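Local atomic coordinates of antigen MTB48, Mycobacterial protein (Mycobacterium smegmatis, PDB entry 4WJ1), a protein that is exported by the ESX-1 type VII secretion system and is probably involved in DNA conjugation, at least in the recipient strain. Residues T25-D37 with A153-Y166. Numbering follows the deposited sequence.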
loop_
_atom_site.group_PDB
_atom_site.type_symbol
_atom_site.label_atom_id
_atom_site.label_comp_id
_atom_site.label_asym_id
_atom_site.label_seq_id
_atom_site.Cartn_x
_atom_site.Cartn_y
_atom_site.Cartn_z
ATOM N N THR A 25 -4.421 -8.092 13.197
ATOM C CA THR A 25 -4.271 -8.569 11.838
ATOM C C THR A 25 -4.791 -7.552 10.858
ATOM O O THR A 25 -5.922 -7.095 10.966
ATOM C CB THR A 25 -4.993 -9.878 11.636
ATOM O OG1 THR A 25 -4.457 -10.827 12.552
ATOM C CG2 THR A 25 -4.767 -10.384 10.222
ATOM N N ARG A 26 -3.939 -7.179 9.918
ATOM C CA ARG A 26 -4.342 -6.316 8.819
ATOM C C ARG A 26 -5.122 -7.164 7.810
ATOM O O ARG A 26 -4.665 -8.240 7.436
ATOM C CB ARG A 26 -3.118 -5.677 8.174
ATOM C CG ARG A 26 -3.415 -4.774 7.013
ATOM C CD ARG A 26 -2.160 -4.054 6.595
ATOM N NE ARG A 26 -1.069 -4.976 6.282
ATOM C CZ ARG A 26 -0.855 -5.477 5.066
ATOM N NH1 ARG A 26 -1.669 -5.154 4.067
ATOM N NH2 ARG A 26 0.159 -6.302 4.842
ATOM N N PRO A 27 -6.319 -6.704 7.401
ATOM C CA PRO A 27 -7.115 -7.472 6.436
ATOM C C PRO A 27 -6.356 -7.698 5.143
ATOM O O PRO A 27 -5.556 -6.841 4.751
ATOM C CB PRO A 27 -8.340 -6.584 6.199
ATOM C CG PRO A 27 -8.447 -5.764 7.445
ATOM C CD PRO A 27 -7.028 -5.496 7.859
ATOM N N GLU A 28 -6.602 -8.839 4.509
ATOM C CA GLU A 28 -6.015 -9.162 3.221
ATOM C C GLU A 28 -6.263 -8.060 2.201
ATOM O O GLU A 28 -7.389 -7.598 2.043
ATOM C CB GLU A 28 -6.578 -10.484 2.708
ATOM C CG GLU A 28 -5.719 -11.689 3.043
ATOM C CD GLU A 28 -4.434 -11.720 2.233
ATOM O OE1 GLU A 28 -4.519 -11.614 0.984
ATOM O OE2 GLU A 28 -3.344 -11.844 2.847
ATOM N N GLY A 29 -5.203 -7.649 1.510
ATOM C CA GLY A 29 -5.275 -6.576 0.534
ATOM C C GLY A 29 -5.884 -6.943 -0.814
ATOM O O GLY A 29 -6.413 -8.050 -1.018
ATOM N N PRO A 30 -5.828 -5.988 -1.751
ATOM C CA PRO A 30 -6.365 -6.085 -3.109
ATOM C C PRO A 30 -5.899 -7.320 -3.849
ATOM O O PRO A 30 -4.771 -7.769 -3.654
ATOM C CB PRO A 30 -5.823 -4.829 -3.784
ATOM C CG PRO A 30 -5.766 -3.849 -2.662
ATOM C CD PRO A 30 -5.342 -4.630 -1.453
ATOM N N GLY A 31 -6.768 -7.866 -4.699
ATOM C CA GLY A 31 -6.357 -8.953 -5.553
ATOM C C GLY A 31 -5.486 -8.459 -6.688
ATOM O O GLY A 31 -5.009 -7.339 -6.695
ATOM N N ASP A 32 -5.285 -9.315 -7.672
ATOM C CA ASP A 32 -4.475 -8.982 -8.819
ATOM C C ASP A 32 -5.418 -8.491 -9.947
ATOM O O ASP A 32 -6.617 -8.307 -9.729
ATOM C CB ASP A 32 -3.664 -10.214 -9.219
ATOM C CG ASP A 32 -2.415 -9.878 -9.977
ATOM O OD1 ASP A 32 -2.246 -8.710 -10.395
ATOM O OD2 ASP A 32 -1.606 -10.807 -10.170
ATOM N N ALA A 33 -4.879 -8.280 -11.141
ATOM C CA ALA A 33 -5.660 -7.790 -12.262
ATOM C C ALA A 33 -5.012 -8.249 -13.551
ATOM O O ALA A 33 -3.826 -8.578 -13.542
ATOM C CB ALA A 33 -5.750 -6.278 -12.230
ATOM N N THR A 34 -5.779 -8.272 -14.649
ATOM C CA THR A 34 -5.198 -8.512 -15.964
ATOM C C THR A 34 -5.382 -7.310 -16.913
ATOM O O THR A 34 -6.283 -6.494 -16.715
ATOM C CB THR A 34 -5.792 -9.771 -16.596
ATOM O OG1 THR A 34 -7.204 -9.619 -16.731
ATOM C CG2 THR A 34 -5.514 -10.967 -15.723
ATOM N N LYS A 35 -4.487 -7.193 -17.901
ATOM C CA LYS A 35 -4.572 -6.226 -19.017
ATOM C C LYS A 35 -5.881 -6.313 -19.784
ATOM O O LYS A 35 -6.338 -7.410 -20.062
ATOM C CB LYS A 35 -3.468 -6.480 -20.050
ATOM C CG LYS A 35 -2.123 -6.009 -19.691
ATOM C CD LYS A 35 -1.078 -6.955 -20.241
ATOM C CE LYS A 35 -1.214 -7.090 -21.720
ATOM N NZ LYS A 35 -0.036 -7.811 -22.279
ATOM N N PRO A 36 -6.443 -5.166 -20.194
ATOM C CA PRO A 36 -7.654 -5.144 -21.028
ATOM C C PRO A 36 -7.376 -5.625 -22.445
ATOM O O PRO A 36 -8.248 -6.209 -23.063
ATOM C CB PRO A 36 -8.072 -3.669 -21.035
ATOM C CG PRO A 36 -7.187 -2.979 -20.046
ATOM C CD PRO A 36 -5.984 -3.816 -19.827
ATOM N N ASP A 37 -6.171 -5.385 -22.947
ATOM C CA ASP A 37 -5.828 -5.740 -24.320
ATOM C C ASP A 37 -4.315 -5.794 -24.468
ATOM O O ASP A 37 -3.589 -5.535 -23.514
ATOM C CB ASP A 37 -6.423 -4.731 -25.307
ATOM C CG ASP A 37 -5.970 -3.296 -25.025
ATOM O OD1 ASP A 37 -4.757 -3.010 -25.166
ATOM O OD2 ASP A 37 -6.827 -2.451 -24.662
ATOM N N ALA A 153 -12.466 -3.419 -19.710
ATOM C CA ALA A 153 -11.393 -3.397 -18.708
ATOM C C ALA A 153 -11.928 -3.664 -17.320
ATOM O O ALA A 153 -11.570 -2.975 -16.367
ATOM C CB ALA A 153 -10.663 -2.071 -18.737
ATOM N N LEU A 154 -12.809 -4.651 -17.230
ATOM C CA LEU A 154 -13.459 -5.012 -15.977
ATOM C C LEU A 154 -12.488 -5.433 -14.889
ATOM O O LEU A 154 -12.724 -5.146 -13.716
ATOM C CB LEU A 154 -14.468 -6.136 -16.210
ATOM C CG LEU A 154 -15.609 -5.758 -17.149
ATOM C CD1 LEU A 154 -16.510 -6.960 -17.399
ATOM C CD2 LEU A 154 -16.384 -4.602 -16.542
ATOM N N SER A 155 -11.426 -6.144 -15.270
ATOM C CA SER A 155 -10.420 -6.573 -14.300
ATOM C C SER A 155 -9.756 -5.350 -13.668
ATOM O O SER A 155 -9.740 -5.199 -12.445
ATOM C CB SER A 155 -9.366 -7.471 -14.947
ATOM O OG SER A 155 -8.418 -7.908 -13.981
HETATM N N MSE A 156 -9.249 -4.466 -14.524
HETATM C CA MSE A 156 -8.633 -3.230 -14.085
HETATM C C MSE A 156 -9.592 -2.388 -13.263
HETATM O O MSE A 156 -9.200 -1.811 -12.249
HETATM C CB MSE A 156 -8.110 -2.442 -15.287
HETATM C CG MSE A 156 -6.811 -3.023 -15.835
HETATM SE SE MSE A 156 -5.414 -3.189 -14.461
HETATM C CE MSE A 156 -5.550 -1.445 -13.656
ATOM N N LYS A 157 -10.854 -2.344 -13.663
ATOM C CA LYS A 157 -11.830 -1.562 -12.910
ATOM C C LYS A 157 -12.069 -2.172 -11.535
ATOM O O LYS A 157 -12.259 -1.455 -10.565
ATOM C CB LYS A 157 -13.141 -1.434 -13.683
ATOM C CG LYS A 157 -13.064 -0.390 -14.796
ATOM C CD LYS A 157 -14.197 -0.519 -15.801
ATOM C CE LYS A 157 -14.129 0.603 -16.830
ATOM N NZ LYS A 157 -14.921 0.287 -18.063
ATOM N N TYR A 158 -12.032 -3.493 -11.434
ATOM C CA TYR A 158 -12.230 -4.110 -10.137
ATOM C C TYR A 158 -11.005 -3.853 -9.229
ATOM O O TYR A 158 -11.133 -3.602 -8.033
ATOM C CB TYR A 158 -12.476 -5.596 -10.289
ATOM C CG TYR A 158 -12.930 -6.221 -9.012
ATOM C CD1 TYR A 158 -13.895 -5.603 -8.236
ATOM C CD2 TYR A 158 -12.398 -7.433 -8.572
ATOM C CE1 TYR A 158 -14.320 -6.167 -7.049
ATOM C CE2 TYR A 158 -12.813 -8.002 -7.386
ATOM C CZ TYR A 158 -13.782 -7.366 -6.631
ATOM O OH TYR A 158 -14.209 -7.933 -5.453
ATOM N N PHE A 159 -9.829 -3.952 -9.838
ATOM C CA PHE A 159 -8.560 -3.639 -9.224
ATOM C C PHE A 159 -8.628 -2.230 -8.667
ATOM O O PHE A 159 -8.288 -1.992 -7.509
ATOM C CB PHE A 159 -7.447 -3.808 -10.274
ATOM C CG PHE A 159 -6.093 -3.211 -9.893
ATOM C CD1 PHE A 159 -5.794 -1.887 -10.178
ATOM C CD2 PHE A 159 -5.096 -4.009 -9.342
ATOM C CE1 PHE A 159 -4.548 -1.360 -9.883
ATOM C CE2 PHE A 159 -3.850 -3.488 -9.037
ATOM C CZ PHE A 159 -3.575 -2.158 -9.303
ATOM N N ARG A 160 -9.114 -1.306 -9.489
ATOM C CA ARG A 160 -9.262 0.075 -9.066
ATOM C C ARG A 160 -10.184 0.162 -7.857
ATOM O O ARG A 160 -9.858 0.797 -6.868
ATOM C CB ARG A 160 -9.790 0.935 -10.211
ATOM C CG ARG A 160 -9.909 2.413 -9.894
ATOM C CD ARG A 160 -11.278 2.771 -9.323
ATOM N NE ARG A 160 -12.359 2.133 -10.066
ATOM C CZ ARG A 160 -12.879 2.627 -11.186
ATOM N NH1 ARG A 160 -12.399 3.760 -11.687
ATOM N NH2 ARG A 160 -13.867 1.987 -11.807
ATOM N N ASP A 161 -11.341 -0.476 -7.937
ATOM C CA ASP A 161 -12.276 -0.466 -6.820
ATOM C C ASP A 161 -11.642 -1.047 -5.557
ATOM O O ASP A 161 -11.853 -0.536 -4.455
ATOM C CB ASP A 161 -13.539 -1.259 -7.168
ATOM C CG ASP A 161 -14.370 -0.610 -8.265
ATOM O OD1 ASP A 161 -14.131 0.561 -8.607
ATOM O OD2 ASP A 161 -15.285 -1.281 -8.780
ATOM N N GLN A 162 -10.869 -2.118 -5.710
ATOM C CA GLN A 162 -10.310 -2.786 -4.547
ATOM C C GLN A 162 -9.292 -1.915 -3.813
ATOM O O GLN A 162 -9.235 -1.903 -2.591
ATOM C CB GLN A 162 -9.648 -4.095 -4.951
ATOM C CG GLN A 162 -10.590 -5.191 -5.360
ATOM C CD GLN A 162 -9.856 -6.479 -5.559
ATOM O OE1 GLN A 162 -9.830 -7.310 -4.670
ATOM N NE2 GLN A 162 -9.228 -6.647 -6.726
ATOM N N TRP A 163 -8.483 -1.199 -4.579
ATOM C CA TRP A 163 -7.471 -0.356 -4.004
ATOM C C TRP A 163 -8.131 0.843 -3.364
ATOM O O TRP A 163 -7.811 1.199 -2.224
ATOM C CB TRP A 163 -6.444 0.054 -5.050
ATOM C CG TRP A 163 -5.405 -0.999 -5.172
ATOM C CD1 TRP A 163 -5.294 -1.951 -6.153
ATOM C CD2 TRP A 163 -4.337 -1.253 -4.250
ATOM N NE1 TRP A 163 -4.207 -2.765 -5.907
ATOM C CE2 TRP A 163 -3.608 -2.357 -4.742
ATOM C CE3 TRP A 163 -3.919 -0.646 -3.061
ATOM C CZ2 TRP A 163 -2.497 -2.863 -4.086
ATOM C CZ3 TRP A 163 -2.815 -1.149 -2.416
ATOM C CH2 TRP A 163 -2.114 -2.245 -2.926
ATOM N N ARG A 164 -9.075 1.443 -4.074
ATOM C CA ARG A 164 -9.793 2.584 -3.532
ATOM C C ARG A 164 -10.393 2.248 -2.174
ATOM O O ARG A 164 -10.327 3.041 -1.237
ATOM C CB ARG A 164 -10.892 3.030 -4.483
ATOM C CG ARG A 164 -11.725 4.189 -3.976
ATOM C CD ARG A 164 -13.009 4.300 -4.781
ATOM N NE ARG A 164 -13.860 3.142 -4.535
ATOM C CZ ARG A 164 -14.659 2.584 -5.439
ATOM N NH1 ARG A 164 -14.727 3.086 -6.667
ATOM N NH2 ARG A 164 -15.386 1.518 -5.110
ATOM N N ASP A 165 -10.946 1.051 -2.061
ATOM C CA ASP A 165 -11.673 0.701 -0.855
ATOM C C ASP A 165 -10.784 0.222 0.248
ATOM O O ASP A 165 -11.226 0.089 1.390
ATOM C CB ASP A 165 -12.698 -0.356 -1.163
ATOM C CG ASP A 165 -13.807 0.173 -2.020
ATOM O OD1 ASP A 165 -14.086 1.391 -2.016
ATOM O OD2 ASP A 165 -14.413 -0.640 -2.694
ATOM N N TYR A 166 -9.529 -0.034 -0.090
ATOM C CA TYR A 166 -8.567 -0.481 0.901
ATOM C C TYR A 166 -8.050 0.707 1.704
ATOM O O TYR A 166 -7.516 0.543 2.794
ATOM C CB TYR A 166 -7.413 -1.203 0.231
ATOM C CG TYR A 166 -6.657 -2.121 1.158
ATOM C CD1 TYR A 166 -7.329 -3.093 1.892
ATOM C CD2 TYR A 166 -5.275 -2.033 1.290
ATOM C CE1 TYR A 166 -6.648 -3.943 2.734
ATOM C CE2 TYR A 166 -4.587 -2.888 2.121
ATOM C CZ TYR A 166 -5.280 -3.840 2.838
ATOM O OH TYR A 166 -4.612 -4.703 3.663
HETATM O O HOH W 1 -3.220 -5.547 -6.325
HETATM O O HOH W 2 -9.128 -9.589 -7.840
HETATM O O HOH W 3 -8.542 -5.305 -17.483
#
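With CG trans to the backbone N (chi1 -159°), Y166 carries its ring across to 25-37. S155 OG is also anti to its own N (chi1 -178°), which places it beside T34 N. The Y166 hydroxyl donates to P27 O at 2.6 Å, nearly in line with the carbonyl. R26 NH1 gives Y166 OH a weak bond from the ring edge. The charge of R26 is met mainly by D64, on helix 40-96. G29 CA and P30 CD lie over one face of the Y166 ring. CG of the same proline sits over the W163 ring, 3.4 Å from the centroid of its six-membered ring. This single proline thus makes CH-pi contacts with two aromatic rings. Next along the chain, G31 N donates to Q162 OE1 at 3.1 Å, from above the amide carbonyl plane. A water joins G31 O to W163 NE1. A33 CB packs on F159 CB and the selenium of M156, a selenomethionine here. S155 OG accepts from T34 N at 2.7 Å, almost straight (165°). Another water links T34 O to M156 N near the start of the helix. P36 CB rests on A153 CB at 3.8 Å. The irregular loop between helices 12-22 and 40-96 thus runs along helix 154-178, joining the PE and PPE parts of EspB. Helix side chains and waters satisfy several polar groups of a loop without regular secondary structure, while P30, A33 and P36 make its apolar contacts with the helix.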